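Local coordinates for phosphoethanolamine N-methyltransferase 1 (Haemonchus contortus, PDB 4KRG), which probably catalyses the S-adenosylmethionine-dependent N-methylation of phosphoethanolamine, an early step in phosphocholine biosynthesis in this parasitic nematode, at residues Phe188-Ile193 against Lys331-Arg336; Gln214-Val219 against Val232-Lys237; Thr378-Thr383 against Val402-Pro407; Val431-Glu436 against Tyr459-Ala464. All coordinates share one frame; numbering follows the deposited sequence.

In the fold
Contacts 1 and 2 lie near the centre of the molecule, where two methyltransferase-like halves meet, contacts 3 and 4 in the second half. Ser216 OG of contact 2 is 2.8 Å from Tyr335 OH of contact 1, a probable hydrogen bond. Contacts 3 and 4, centres about 10 Å apart, lie on adjacent strands, 400-408 and 458-465, with Leu404 N 2.7 Å from Ile462 O, another probable hydrogen bond. Contacts 2 and 4, centres about 34 Å apart, occupy equivalent places, each pairing the last two strands of a class I methyltransferase topology. In contact 1, Phe188 follows phosphoethanolamine-pocket residue Tyr186 by two positions, and a bound sodium ion lies about 3 Å from the side chain of Ser189.

Contact 1: Phe188-Ile193 against Lys331-Arg336; sequences FSSLYI and KEYLYR
Phe188 and Arg336 form a cation-pi pair, with CZ of Arg336 4.0 Å from the centroid of the Phe188 ring. The two planes are 41° apart, and the guanidinium comes down over one face with NH2 in the lead, 3.1 Å from Phe188 CE1 and off-centre. A bend at chi2 (-69°), followed by another at chi3, turns the arginine back onto the ring, while a salt bridge from NH2 to Asp268 holds its end. Helices 189-198 and 332-345 run close to antiparallel, the axes of the short segments 8.6 Å apart at an angle of 151°; they join the first methyltransferase-like half to the second. Small side chains permit that approach, and Ser190 CB sits 3.4 Å from Glu332 O while its OG is hydrogen-bonded to Gln264. Apolar packing lies farther along: Ile193 CD1 touches Tyr335 CE2 at 3.7 Å, and Ile193 CG2 lies 3.5 Å from Glu332 CG. The polar ends of these two partners turn elsewhere, Glu332 to a salt bridge with Arg197 and Tyr335 OH to Ser216.

Contact 2: Gln214-Val219 against Val232-Lys237; sequences QWSCSV and VHWLTK
Strands 214-218 and 232-237 run antiparallel, with Cys217 and His233 as a hydrogen-bonded pair in which Cys217 N reaches His233 O at 3.1 Å and His233 N reaches Cys217 O at 2.9 Å. On the face carrying these two residues, Trp215 and His233 make an edge-to-face stack, centroids 4.7 Å apart and planes at 71°. The indole presents CZ3 and CH2, and CZ3 stands over the centre of the imidazole, whose ND1 is hydrogen-bonded to His157. With chi1 at 41°, Trp215 folds over the partner strand, and Leu235 CB packs 3.4 Å from its CZ2. On the other face Ser216 OG, hydrogen-bonded to Tyr335 OH, comes 2.8 Å from Trp234 NE1. A water accepts from Gln214 NE2 at 3.2 Å and from Lys237 NZ, linking the two side chains. This is the antiparallel pair of final strands in a class I methyltransferase sheet: strand 154-161 flanks 231-240, strand 350-354, from the second half, pairs antiparallel with 208-218 on its other side, and helices 189-198 and 38-50 pack on the sheet faces bearing Trp234 and His233 respectively.

Contact 3: Thr378-Thr383 against Val402-Pro407; sequences TELLAT and VVLLEP
The carboxylate of Glu406 receives backbone N-H groups at the start of helix 380-383: Leu381 N bonds to OE2 at 3.0 Å, and Ala382 N bonds to OE1 at 3.2 Å. The two oxygens are met differently, OE2 from above the carboxylate plane (46° out of it) and OE1 on its syn side. Leu380 N also lies 2.7 Å from OE2. A bend at chi2 (-66°) folds the acid back over the first helical turn, whose N-H groups point at it and would probably stabilise its negative charge. The backbone joins in through Glu379 N, which donates to Leu405 O at 3.0 Å, while Thr378 and Leu405 form a parallel bridge. Farther out the contact is apolar. Leu380 CD2 meets Leu404 CD2 at 3.8 Å, Leu381 CD2 reaches the other methyl of Leu404, and the Pro407 ring lies across the Glu379 chain, Pro407 CD 3.8 Å from Glu379 CG. The carboxylate of Glu379 accepts from the backbone N of Gln305 and Arg306. The contact thus marks the turn from strand 372-378 into a helix; strand 400-408 lies between that strand and antiparallel 458-465, and helix 280-283 covers the Thr378 and Leu405 side chains.

Contact 4: Val431-Glu436 against Tyr459-Ala464; sequences VDVTQE and YLLIKA
Val431 and Leu461 are an antiparallel hydrogen-bonded pair, Val431 N donating to Leu461 O at 2.9 Å and Leu461 N to Val431 O at 2.8 Å. They join strands 428-432 and 458-465, the antiparallel pair that ends a class I methyltransferase-like sheet in the second half of the protein, with 428-432 outermost. As the first strand gives way to helix 434-448, Val433 N still donates to Tyr459 O at 2.9 Å, though tilted 30° from the carbonyl plane. Tyr459 N is taken up by a side chain, Thr434 OG1, at 3.1 Å. Val433 spreads its methyls over the partner strand: CG1 lies 3.8 Å from Leu461 CB, and CG2 packs on Tyr459 CB. Val433 also touches Leu405 and Ile282, while the Tyr459 ring meets Trp278 edge-to-face and its OH is hydrogen-bonded to Ser455. Thr434 is itself positioned by an Asx turn, its N donating to Asp432 OD1 at 2.9 Å. The same OD1 accepts from Thr434 OG1 at 2.8 Å, on the syn side and 16° out of the carboxylate plane.

Contact 1: Phe188-Ile193 against Lys331-Arg336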
loop_
_atom_site.group_PDB
_atom_site.type_symbol
_atom_site.label_atom_id
_atom_site.label_comp_id
_atom_site.label_asym_id
_atom_site.label_seq_id
_atom_site.Cartn_x
_atom_site.Cartn_y
_atom_site.Cartn_z
ATOM N N PHE A 188 -10.298 3.047 4.215
ATOM C CA PHE A 188 -9.813 1.910 3.442
ATOM C C PHE A 188 -8.528 2.296 2.722
ATOM O O PHE A 188 -8.419 3.406 2.204
ATOM C CB PHE A 188 -10.841 1.503 2.390
ATOM C CG PHE A 188 -12.214 1.267 2.934
ATOM C CD1 PHE A 188 -12.398 0.689 4.180
ATOM C CD2 PHE A 188 -13.324 1.615 2.187
ATOM C CE1 PHE A 188 -13.675 0.468 4.673
ATOM C CE2 PHE A 188 -14.600 1.394 2.667
ATOM C CZ PHE A 188 -14.776 0.821 3.914
ATOM N N SER A 189 -7.567 1.374 2.684
ATOM C CA SER A 189 -6.281 1.598 2.020
ATOM C C SER A 189 -6.448 2.029 0.573
ATOM O O SER A 189 -5.683 2.848 0.068
ATOM C CB SER A 189 -5.441 0.326 2.057
ATOM O OG SER A 189 -6.204 -0.782 1.622
ATOM N N SER A 190 -7.453 1.469 -0.091
ATOM C CA SER A 190 -7.701 1.755 -1.501
ATOM C C SER A 190 -8.029 3.230 -1.754
ATOM O O SER A 190 -7.727 3.768 -2.821
ATOM C CB SER A 190 -8.823 0.864 -2.022
ATOM O OG SER A 190 -9.953 0.954 -1.183
ATOM N N LEU A 191 -8.638 3.882 -0.769
ATOM C CA LEU A 191 -9.045 5.278 -0.907
ATOM C C LEU A 191 -7.850 6.219 -0.921
ATOM O O LEU A 191 -7.840 7.236 -1.621
ATOM C CB LEU A 191 -9.988 5.667 0.228
ATOM C CG LEU A 191 -11.254 4.819 0.308
ATOM C CD1 LEU A 191 -12.201 5.363 1.359
ATOM C CD2 LEU A 191 -11.932 4.779 -1.040
ATOM N N TYR A 192 -6.846 5.894 -0.122
ATOM C CA TYR A 192 -5.645 6.699 -0.108
ATOM C C TYR A 192 -4.946 6.575 -1.457
ATOM O O TYR A 192 -4.612 7.579 -2.073
ATOM C CB TYR A 192 -4.740 6.277 1.039
ATOM C CG TYR A 192 -5.241 6.692 2.405
ATOM C CD1 TYR A 192 -5.407 8.036 2.723
ATOM C CD2 TYR A 192 -5.511 5.748 3.390
ATOM C CE1 TYR A 192 -5.841 8.426 3.977
ATOM C CE2 TYR A 192 -5.938 6.131 4.649
ATOM C CZ TYR A 192 -6.101 7.470 4.931
ATOM O OH TYR A 192 -6.537 7.858 6.171
ATOM N N ILE A 193 -4.761 5.347 -1.932
ATOM C CA ILE A 193 -4.093 5.121 -3.217
ATOM C C ILE A 193 -4.818 5.842 -4.354
ATOM O O ILE A 193 -4.198 6.553 -5.139
ATOM C CB ILE A 193 -3.982 3.620 -3.562
ATOM C CG1 ILE A 193 -3.245 2.862 -2.455
ATOM C CG2 ILE A 193 -3.274 3.434 -4.893
ATOM C CD1 ILE A 193 -3.458 1.353 -2.513
ATOM N N LYS A 331 -5.100 -3.694 -8.857
ATOM C CA LYS A 331 -6.409 -3.063 -8.701
ATOM C C LYS A 331 -6.641 -2.682 -7.236
ATOM O O LYS A 331 -6.754 -3.560 -6.378
ATOM C CB LYS A 331 -7.518 -4.007 -9.177
ATOM C CG LYS A 331 -7.310 -4.600 -10.567
ATOM C CD LYS A 331 -7.942 -3.738 -11.657
ATOM C CE LYS A 331 -8.024 -4.474 -12.997
ATOM N NZ LYS A 331 -6.691 -4.753 -13.594
ATOM N N GLU A 332 -6.707 -1.380 -6.959
ATOM C CA GLU A 332 -6.816 -0.875 -5.586
ATOM C C GLU A 332 -7.900 -1.548 -4.746
ATOM O O GLU A 332 -7.663 -1.906 -3.595
ATOM C CB GLU A 332 -7.044 0.641 -5.578
ATOM C CG GLU A 332 -5.886 1.454 -6.115
ATOM C CD GLU A 332 -6.014 1.770 -7.598
ATOM O OE1 GLU A 332 -6.711 1.026 -8.316
ATOM O OE2 GLU A 332 -5.416 2.771 -8.047
ATOM N N TYR A 333 -9.087 -1.715 -5.324
ATOM C CA TYR A 333 -10.222 -2.246 -4.581
ATOM C C TYR A 333 -10.014 -3.707 -4.251
ATOM O O TYR A 333 -10.474 -4.191 -3.221
ATOM C CB TYR A 333 -11.507 -2.108 -5.389
ATOM C CG TYR A 333 -11.979 -0.689 -5.586
ATOM C CD1 TYR A 333 -11.895 0.245 -4.563
ATOM C CD2 TYR A 333 -12.517 -0.288 -6.796
ATOM C CE1 TYR A 333 -12.336 1.543 -4.747
ATOM C CE2 TYR A 333 -12.962 1.002 -6.988
ATOM C CZ TYR A 333 -12.867 1.916 -5.961
ATOM O OH TYR A 333 -13.309 3.201 -6.162
ATOM N N LEU A 334 -9.327 -4.408 -5.143
ATOM C CA LEU A 334 -9.120 -5.841 -4.994
ATOM C C LEU A 334 -7.941 -6.092 -4.056
ATOM O O LEU A 334 -7.930 -7.049 -3.289
ATOM C CB LEU A 334 -8.939 -6.494 -6.369
ATOM C CG LEU A 334 -10.040 -6.063 -7.352
ATOM C CD1 LEU A 334 -9.885 -6.689 -8.718
ATOM C CD2 LEU A 334 -11.407 -6.368 -6.806
ATOM N N TYR A 335 -6.968 -5.191 -4.090
ATOM C CA TYR A 335 -5.870 -5.212 -3.131
ATOM C C TYR A 335 -6.398 -5.058 -1.706
ATOM O O TYR A 335 -5.977 -5.784 -0.803
ATOM C CB TYR A 335 -4.857 -4.121 -3.484
ATOM C CG TYR A 335 -3.899 -3.677 -2.392
ATOM C CD1 TYR A 335 -2.825 -4.468 -2.005
ATOM C CD2 TYR A 335 -4.030 -2.425 -1.810
ATOM C CE1 TYR A 335 -1.934 -4.035 -1.028
ATOM C CE2 TYR A 335 -3.146 -1.978 -0.842
ATOM C CZ TYR A 335 -2.105 -2.785 -0.453
ATOM O OH TYR A 335 -1.232 -2.326 0.505
ATOM N N ARG A 336 -7.324 -4.124 -1.505
ATOM C CA ARG A 336 -7.947 -3.948 -0.199
ATOM C C ARG A 336 -8.562 -5.280 0.281
ATOM O O ARG A 336 -8.357 -5.686 1.426
ATOM C CB ARG A 336 -8.980 -2.802 -0.249
ATOM C CG ARG A 336 -9.744 -2.464 1.061
ATOM C CD ARG A 336 -10.726 -3.567 1.479
ATOM N NE ARG A 336 -12.030 -3.142 1.968
ATOM C CZ ARG A 336 -12.277 -2.760 3.215
ATOM N NH1 ARG A 336 -11.296 -2.693 4.107
ATOM N NH2 ARG A 336 -13.505 -2.424 3.561
#

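Contact 2: Gln214-Val219 against Val232-Lys237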
loop_
_atom_site.group_PDB
_atom_site.type_symbol
_atom_site.label_atom_id
_atom_site.label_comp_id
_atom_site.label_asym_id
_atom_site.label_seq_id
_atom_site.Cartn_x
_atom_site.Cartn_y
_atom_site.Cartn_z
ATOM N N GLN A 214 4.392 5.003 -5.829
ATOM C CA GLN A 214 5.387 4.006 -6.179
ATOM C C GLN A 214 5.039 2.613 -5.657
ATOM O O GLN A 214 5.391 1.605 -6.271
ATOM C CB GLN A 214 6.767 4.448 -5.700
ATOM C CG GLN A 214 7.227 5.747 -6.354
ATOM C CD GLN A 214 8.699 5.735 -6.729
ATOM O OE1 GLN A 214 9.518 5.112 -6.055
ATOM N NE2 GLN A 214 9.040 6.430 -7.805
ATOM N N TRP A 215 4.347 2.568 -4.524
ATOM C CA TRP A 215 3.956 1.307 -3.917
ATOM C C TRP A 215 2.979 1.509 -2.790
ATOM O O TRP A 215 2.834 2.618 -2.274
ATOM C CB TRP A 215 5.167 0.530 -3.384
ATOM C CG TRP A 215 6.243 1.330 -2.687
ATOM C CD1 TRP A 215 7.396 1.767 -3.243
ATOM C CD2 TRP A 215 6.292 1.722 -1.299
ATOM N NE1 TRP A 215 8.158 2.425 -2.311
ATOM C CE2 TRP A 215 7.509 2.408 -1.112
ATOM C CE3 TRP A 215 5.432 1.562 -0.212
ATOM C CZ2 TRP A 215 7.886 2.937 0.125
ATOM C CZ3 TRP A 215 5.802 2.095 1.016
ATOM C CH2 TRP A 215 7.023 2.774 1.173
ATOM N N SER A 216 2.306 0.420 -2.435
ATOM C CA SER A 216 1.549 0.322 -1.200
ATOM C C SER A 216 2.018 -0.942 -0.483
ATOM O O SER A 216 2.020 -2.026 -1.065
ATOM C CB SER A 216 0.057 0.218 -1.498
ATOM O OG SER A 216 -0.704 0.260 -0.304
ATOM N N CYS A 217 2.412 -0.808 0.776
ATOM C CA CYS A 217 2.969 -1.930 1.517
ATOM C C CYS A 217 2.441 -1.911 2.932
ATOM O O CYS A 217 2.089 -0.859 3.444
ATOM C CB CYS A 217 4.493 -1.832 1.565
ATOM S SG CYS A 217 5.342 -2.036 -0.011
ATOM N N SER A 218 2.393 -3.082 3.553
ATOM C CA SER A 218 2.021 -3.217 4.955
ATOM C C SER A 218 3.293 -3.122 5.783
ATOM O O SER A 218 4.316 -3.707 5.430
ATOM C CB SER A 218 1.385 -4.584 5.208
ATOM O OG SER A 218 0.231 -4.792 4.426
ATOM N N VAL A 219 3.234 -2.397 6.889
ATOM C CA VAL A 219 4.400 -2.236 7.745
ATOM C C VAL A 219 4.744 -3.583 8.376
ATOM O O VAL A 219 3.919 -4.154 9.097
ATOM C CB VAL A 219 4.113 -1.202 8.839
ATOM C CG1 VAL A 219 5.305 -1.067 9.777
ATOM C CG2 VAL A 219 3.756 0.137 8.214
ATOM N N VAL A 232 -0.694 0.620 6.576
ATOM C CA VAL A 232 -0.313 0.726 5.180
ATOM C C VAL A 232 0.422 2.029 4.922
ATOM O O VAL A 232 0.033 3.092 5.413
ATOM C CB VAL A 232 -1.541 0.592 4.243
ATOM C CG1 VAL A 232 -1.100 0.494 2.784
ATOM C CG2 VAL A 232 -2.378 -0.642 4.616
ATOM N N HIS A 233 1.511 1.938 4.165
ATOM C CA HIS A 233 2.255 3.133 3.790
ATOM C C HIS A 233 2.602 3.177 2.306
ATOM O O HIS A 233 2.563 2.157 1.609
ATOM C CB HIS A 233 3.475 3.373 4.695
ATOM C CG HIS A 233 4.587 2.378 4.536
ATOM N ND1 HIS A 233 5.916 2.756 4.558
ATOM C CD2 HIS A 233 4.583 1.035 4.410
ATOM C CE1 HIS A 233 6.678 1.686 4.435
ATOM N NE2 HIS A 233 5.891 0.624 4.338
ATOM N N TRP A 234 2.903 4.383 1.833
ATOM C CA TRP A 234 3.086 4.656 0.417
ATOM C C TRP A 234 4.195 5.669 0.240
ATOM O O TRP A 234 4.283 6.632 0.996
ATOM C CB TRP A 234 1.811 5.263 -0.181
ATOM C CG TRP A 234 0.558 4.510 0.120
ATOM C CD1 TRP A 234 0.020 3.491 -0.609
ATOM C CD2 TRP A 234 -0.320 4.726 1.230
ATOM N NE1 TRP A 234 -1.133 3.053 -0.018
ATOM C CE2 TRP A 234 -1.368 3.789 1.108
ATOM C CE3 TRP A 234 -0.321 5.604 2.315
ATOM C CZ2 TRP A 234 -2.406 3.717 2.039
ATOM C CZ3 TRP A 234 -1.352 5.525 3.238
ATOM C CH2 TRP A 234 -2.380 4.592 3.090
ATOM N N LEU A 235 5.033 5.455 -0.765
ATOM C CA LEU A 235 5.972 6.482 -1.198
ATOM C C LEU A 235 5.490 6.981 -2.550
ATOM O O LEU A 235 5.234 6.193 -3.462
ATOM C CB LEU A 235 7.391 5.930 -1.308
ATOM C CG LEU A 235 8.474 6.966 -1.628
ATOM C CD1 LEU A 235 8.541 8.021 -0.545
ATOM C CD2 LEU A 235 9.821 6.277 -1.774
ATOM N N THR A 236 5.365 8.294 -2.666
ATOM C CA THR A 236 4.697 8.922 -3.793
ATOM C C THR A 236 5.534 10.083 -4.337
ATOM O O THR A 236 6.034 10.911 -3.575
ATOM C CB THR A 236 3.312 9.411 -3.354
ATOM O OG1 THR A 236 2.534 8.287 -2.926
ATOM C CG2 THR A 236 2.605 10.091 -4.481
ATOM N N LYS A 237 5.680 10.136 -5.657
ATOM C CA LYS A 237 6.572 11.086 -6.306
ATOM C C LYS A 237 5.794 12.135 -7.103
ATOM O O LYS A 237 4.826 11.804 -7.788
ATOM C CB LYS A 237 7.532 10.333 -7.234
ATOM C CG LYS A 237 8.711 11.158 -7.722
ATOM C CD LYS A 237 9.588 10.361 -8.678
ATOM C CE LYS A 237 10.799 11.164 -9.114
ATOM N NZ LYS A 237 11.602 10.403 -10.108
HETATM O O HOH W 1 11.810 7.417 -9.156
#

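Contact 3: Thr378-Thr383 against Val402-Pro407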
loop_
_atom_site.group_PDB
_atom_site.type_symbol
_atom_site.label_atom_id
_atom_site.label_comp_id
_atom_site.label_asym_id
_atom_site.label_seq_id
_atom_site.Cartn_x
_atom_site.Cartn_y
_atom_site.Cartn_z
ATOM N N THR A 378 -1.254 -15.033 -12.740
ATOM C CA THR A 378 -2.384 -15.098 -13.653
ATOM C C THR A 378 -2.271 -13.891 -14.587
ATOM O O THR A 378 -1.872 -12.821 -14.145
ATOM C CB THR A 378 -3.739 -15.075 -12.886
ATOM O OG1 THR A 378 -3.764 -13.974 -11.972
ATOM C CG2 THR A 378 -3.947 -16.369 -12.094
ATOM N N GLU A 379 -2.598 -14.064 -15.869
ATOM C CA GLU A 379 -2.639 -12.954 -16.834
ATOM C C GLU A 379 -1.327 -12.195 -17.066
ATOM O O GLU A 379 -1.358 -11.011 -17.405
ATOM C CB GLU A 379 -3.706 -11.925 -16.444
ATOM C CG GLU A 379 -5.111 -12.416 -16.473
ATOM C CD GLU A 379 -6.099 -11.341 -16.073
ATOM O OE1 GLU A 379 -6.065 -10.900 -14.903
ATOM O OE2 GLU A 379 -6.899 -10.922 -16.933
ATOM N N LEU A 380 -0.185 -12.852 -16.902
ATOM C CA LEU A 380 1.101 -12.174 -17.109
ATOM C C LEU A 380 1.308 -11.724 -18.552
ATOM O O LEU A 380 1.516 -10.541 -18.815
ATOM C CB LEU A 380 2.270 -13.062 -16.680
ATOM C CG LEU A 380 3.649 -12.404 -16.801
ATOM C CD1 LEU A 380 3.847 -11.338 -15.722
ATOM C CD2 LEU A 380 4.757 -13.445 -16.748
ATOM N N LEU A 381 1.263 -12.674 -19.482
ATOM C CA LEU A 381 1.462 -12.371 -20.900
ATOM C C LEU A 381 0.326 -11.507 -21.441
ATOM O O LEU A 381 0.531 -10.687 -22.333
ATOM C CB LEU A 381 1.571 -13.657 -21.722
ATOM C CG LEU A 381 2.434 -14.788 -21.163
ATOM C CD1 LEU A 381 2.454 -15.973 -22.116
ATOM C CD2 LEU A 381 3.837 -14.319 -20.906
ATOM N N ALA A 382 -0.866 -11.692 -20.885
ATOM C CA ALA A 382 -2.053 -10.990 -21.348
ATOM C C ALA A 382 -1.986 -9.486 -21.077
ATOM O O ALA A 382 -2.478 -8.684 -21.867
ATOM C CB ALA A 382 -3.297 -11.596 -20.708
ATOM N N THR A 383 -1.362 -9.104 -19.965
ATOM C CA THR A 383 -1.395 -7.712 -19.508
ATOM C C THR A 383 -0.060 -6.959 -19.569
ATOM O O THR A 383 -0.044 -5.727 -19.527
ATOM C CB THR A 383 -1.957 -7.598 -18.073
ATOM O OG1 THR A 383 -1.018 -8.146 -17.144
ATOM C CG2 THR A 383 -3.270 -8.342 -17.949
ATOM N N VAL A 402 8.674 -20.961 -13.082
ATOM C CA VAL A 402 7.465 -20.154 -13.139
ATOM C C VAL A 402 6.289 -21.016 -13.582
ATOM O O VAL A 402 6.470 -22.046 -14.233
ATOM C CB VAL A 402 7.618 -18.947 -14.086
ATOM C CG1 VAL A 402 8.874 -18.157 -13.749
ATOM C CG2 VAL A 402 7.665 -19.410 -15.536
ATOM N N VAL A 403 5.091 -20.598 -13.192
ATOM C CA VAL A 403 3.855 -21.236 -13.621
ATOM C C VAL A 403 2.878 -20.121 -13.965
ATOM O O VAL A 403 2.595 -19.257 -13.133
ATOM C CB VAL A 403 3.253 -22.146 -12.519
ATOM C CG1 VAL A 403 1.965 -22.796 -12.999
ATOM C CG2 VAL A 403 4.242 -23.216 -12.100
ATOM N N LEU A 404 2.385 -20.119 -15.198
ATOM C CA LEU A 404 1.476 -19.069 -15.643
ATOM C C LEU A 404 0.134 -19.654 -16.047
ATOM O O LEU A 404 0.088 -20.644 -16.767
ATOM C CB LEU A 404 2.065 -18.323 -16.838
ATOM C CG LEU A 404 3.506 -17.850 -16.692
ATOM C CD1 LEU A 404 3.986 -17.241 -17.994
ATOM C CD2 LEU A 404 3.628 -16.853 -15.556
ATOM N N LEU A 405 -0.953 -19.049 -15.580
ATOM C CA LEU A 405 -2.281 -19.358 -16.105
ATOM C C LEU A 405 -2.673 -18.178 -16.977
ATOM O O LEU A 405 -2.619 -17.028 -16.538
ATOM C CB LEU A 405 -3.296 -19.563 -14.977
ATOM C CG LEU A 405 -4.738 -19.924 -15.360
ATOM C CD1 LEU A 405 -4.798 -21.197 -16.205
ATOM C CD2 LEU A 405 -5.594 -20.075 -14.115
ATOM N N GLU A 406 -3.033 -18.449 -18.224
ATOM C CA GLU A 406 -3.254 -17.370 -19.177
ATOM C C GLU A 406 -4.589 -17.463 -19.894
ATOM O O GLU A 406 -4.899 -18.493 -20.481
ATOM C CB GLU A 406 -2.133 -17.358 -20.217
ATOM C CG GLU A 406 -0.792 -16.938 -19.677
ATOM C CD GLU A 406 -0.783 -15.492 -19.231
ATOM O OE1 GLU A 406 -1.551 -14.673 -19.793
ATOM O OE2 GLU A 406 -0.001 -15.176 -18.308
ATOM N N PRO A 407 -5.378 -16.375 -19.864
ATOM C CA PRO A 407 -6.574 -16.310 -20.706
ATOM C C PRO A 407 -6.202 -16.024 -22.163
ATOM O O PRO A 407 -5.397 -15.138 -22.446
ATOM C CB PRO A 407 -7.352 -15.133 -20.110
ATOM C CG PRO A 407 -6.303 -14.250 -19.539
ATOM C CD PRO A 407 -5.234 -15.176 -19.017
#

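Contact 4: Val431-Glu436 against Tyr459-Ala464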
loop_
_atom_site.group_PDB
_atom_site.type_symbol
_atom_site.label_atom_id
_atom_site.label_comp_id
_atom_site.label_asym_id
_atom_site.label_seq_id
_atom_site.Cartn_x
_atom_site.Cartn_y
_atom_site.Cartn_z
ATOM N N VAL A 431 0.072 -26.411 -21.609
ATOM C CA VAL A 431 -1.081 -27.307 -21.539
ATOM C C VAL A 431 -2.389 -26.523 -21.642
ATOM O O VAL A 431 -2.613 -25.583 -20.896
ATOM C CB VAL A 431 -1.085 -28.118 -20.228
ATOM C CG1 VAL A 431 -2.362 -28.945 -20.109
ATOM C CG2 VAL A 431 0.130 -29.021 -20.159
ATOM N N ASP A 432 -3.244 -26.912 -22.580
ATOM C CA ASP A 432 -4.578 -26.347 -22.703
ATOM C C ASP A 432 -5.406 -26.793 -21.494
ATOM O O ASP A 432 -5.669 -27.987 -21.322
ATOM C CB ASP A 432 -5.209 -26.875 -23.994
ATOM C CG ASP A 432 -6.596 -26.313 -24.267
ATOM O OD1 ASP A 432 -7.165 -25.610 -23.408
ATOM O OD2 ASP A 432 -7.130 -26.595 -25.362
ATOM N N VAL A 433 -5.816 -25.838 -20.660
ATOM C CA VAL A 433 -6.681 -26.138 -19.516
ATOM C C VAL A 433 -8.066 -25.492 -19.618
ATOM O O VAL A 433 -8.687 -25.190 -18.602
ATOM C CB VAL A 433 -6.033 -25.758 -18.149
ATOM C CG1 VAL A 433 -4.882 -26.703 -17.813
ATOM C CG2 VAL A 433 -5.590 -24.302 -18.130
ATOM N N THR A 434 -8.554 -25.302 -20.839
ATOM C CA THR A 434 -9.831 -24.622 -21.057
ATOM C C THR A 434 -11.032 -25.328 -20.423
ATOM O O THR A 434 -11.823 -24.704 -19.715
ATOM C CB THR A 434 -10.096 -24.408 -22.555
ATOM O OG1 THR A 434 -9.060 -23.587 -23.105
ATOM C CG2 THR A 434 -11.445 -23.742 -22.775
ATOM N N GLN A 435 -11.168 -26.626 -20.679
ATOM C CA GLN A 435 -12.299 -27.385 -20.149
ATOM C C GLN A 435 -12.257 -27.492 -18.629
ATOM O O GLN A 435 -13.282 -27.338 -17.969
ATOM C CB GLN A 435 -12.374 -28.771 -20.787
ATOM C CG GLN A 435 -12.544 -28.733 -22.296
ATOM C CD GLN A 435 -13.709 -27.860 -22.745
ATOM O OE1 GLN A 435 -14.783 -27.868 -22.137
ATOM N NE2 GLN A 435 -13.498 -27.102 -23.818
ATOM N N GLU A 436 -11.073 -27.753 -18.078
ATOM C CA GLU A 436 -10.893 -27.796 -16.626
ATOM C C GLU A 436 -11.272 -26.459 -15.988
ATOM O O GLU A 436 -11.941 -26.418 -14.956
ATOM C CB GLU A 436 -9.446 -28.152 -16.266
ATOM C CG GLU A 436 -8.977 -29.520 -16.748
ATOM C CD GLU A 436 -8.159 -29.469 -18.042
ATOM O OE1 GLU A 436 -8.568 -28.771 -18.999
ATOM O OE2 GLU A 436 -7.101 -30.136 -18.103
ATOM N N TYR A 459 -8.067 -21.059 -21.667
ATOM C CA TYR A 459 -6.949 -20.970 -20.730
ATOM C C TYR A 459 -5.788 -21.897 -21.042
ATOM O O TYR A 459 -5.978 -23.069 -21.358
ATOM C CB TYR A 459 -7.418 -21.195 -19.288
ATOM C CG TYR A 459 -8.187 -20.028 -18.736
ATOM C CD1 TYR A 459 -7.525 -18.926 -18.211
ATOM C CD2 TYR A 459 -9.574 -20.017 -18.755
ATOM C CE1 TYR A 459 -8.224 -17.844 -17.713
ATOM C CE2 TYR A 459 -10.287 -18.941 -18.259
ATOM C CZ TYR A 459 -9.606 -17.859 -17.743
ATOM O OH TYR A 459 -10.302 -16.786 -17.254
ATOM N N LEU A 460 -4.584 -21.345 -20.941
ATOM C CA LEU A 460 -3.362 -22.119 -21.060
ATOM C C LEU A 460 -2.664 -22.143 -19.713
ATOM O O LEU A 460 -2.623 -21.136 -18.998
ATOM C CB LEU A 460 -2.426 -21.504 -22.101
ATOM C CG LEU A 460 -2.935 -21.359 -23.534
ATOM C CD1 LEU A 460 -1.901 -20.641 -24.388
ATOM C CD2 LEU A 460 -3.270 -22.717 -24.129
ATOM N N LEU A 461 -2.117 -23.298 -19.364
ATOM C CA LEU A 461 -1.312 -23.421 -18.164
ATOM C C LEU A 461 0.107 -23.641 -18.641
ATOM O O LEU A 461 0.381 -24.596 -19.365
ATOM C CB LEU A 461 -1.786 -24.603 -17.325
ATOM C CG LEU A 461 -1.147 -24.806 -15.953
ATOM C CD1 LEU A 461 -1.359 -23.588 -15.075
ATOM C CD2 LEU A 461 -1.737 -26.041 -15.290
ATOM N N ILE A 462 1.003 -22.742 -18.257
ATOM C CA ILE A 462 2.371 -22.765 -18.761
ATOM C C ILE A 462 3.383 -22.900 -17.619
ATOM O O ILE A 462 3.239 -22.266 -16.573
ATOM C CB ILE A 462 2.663 -21.497 -19.587
ATOM C CG1 ILE A 462 1.598 -21.330 -20.676
ATOM C CG2 ILE A 462 4.060 -21.556 -20.189
ATOM C CD1 ILE A 462 1.503 -19.944 -21.240
ATOM N N LYS A 463 4.391 -23.747 -17.824
ATOM C CA LYS A 463 5.489 -23.896 -16.880
ATOM C C LYS A 463 6.789 -23.668 -17.636
ATOM O O LYS A 463 6.935 -24.126 -18.770
ATOM C CB LYS A 463 5.489 -25.299 -16.267
ATOM C CG LYS A 463 4.241 -25.647 -15.467
ATOM C CD LYS A 463 4.167 -27.133 -15.141
ATOM C CE LYS A 463 5.409 -27.630 -14.417
ATOM N NZ LYS A 463 5.669 -26.900 -13.147
ATOM N N ALA A 464 7.721 -22.952 -17.014
ATOM C CA ALA A 464 9.044 -22.734 -17.588
ATOM C C ALA A 464 10.031 -22.346 -16.494
ATOM O O ALA A 464 9.708 -22.392 -15.311
ATOM C CB ALA A 464 9.000 -21.662 -18.676
#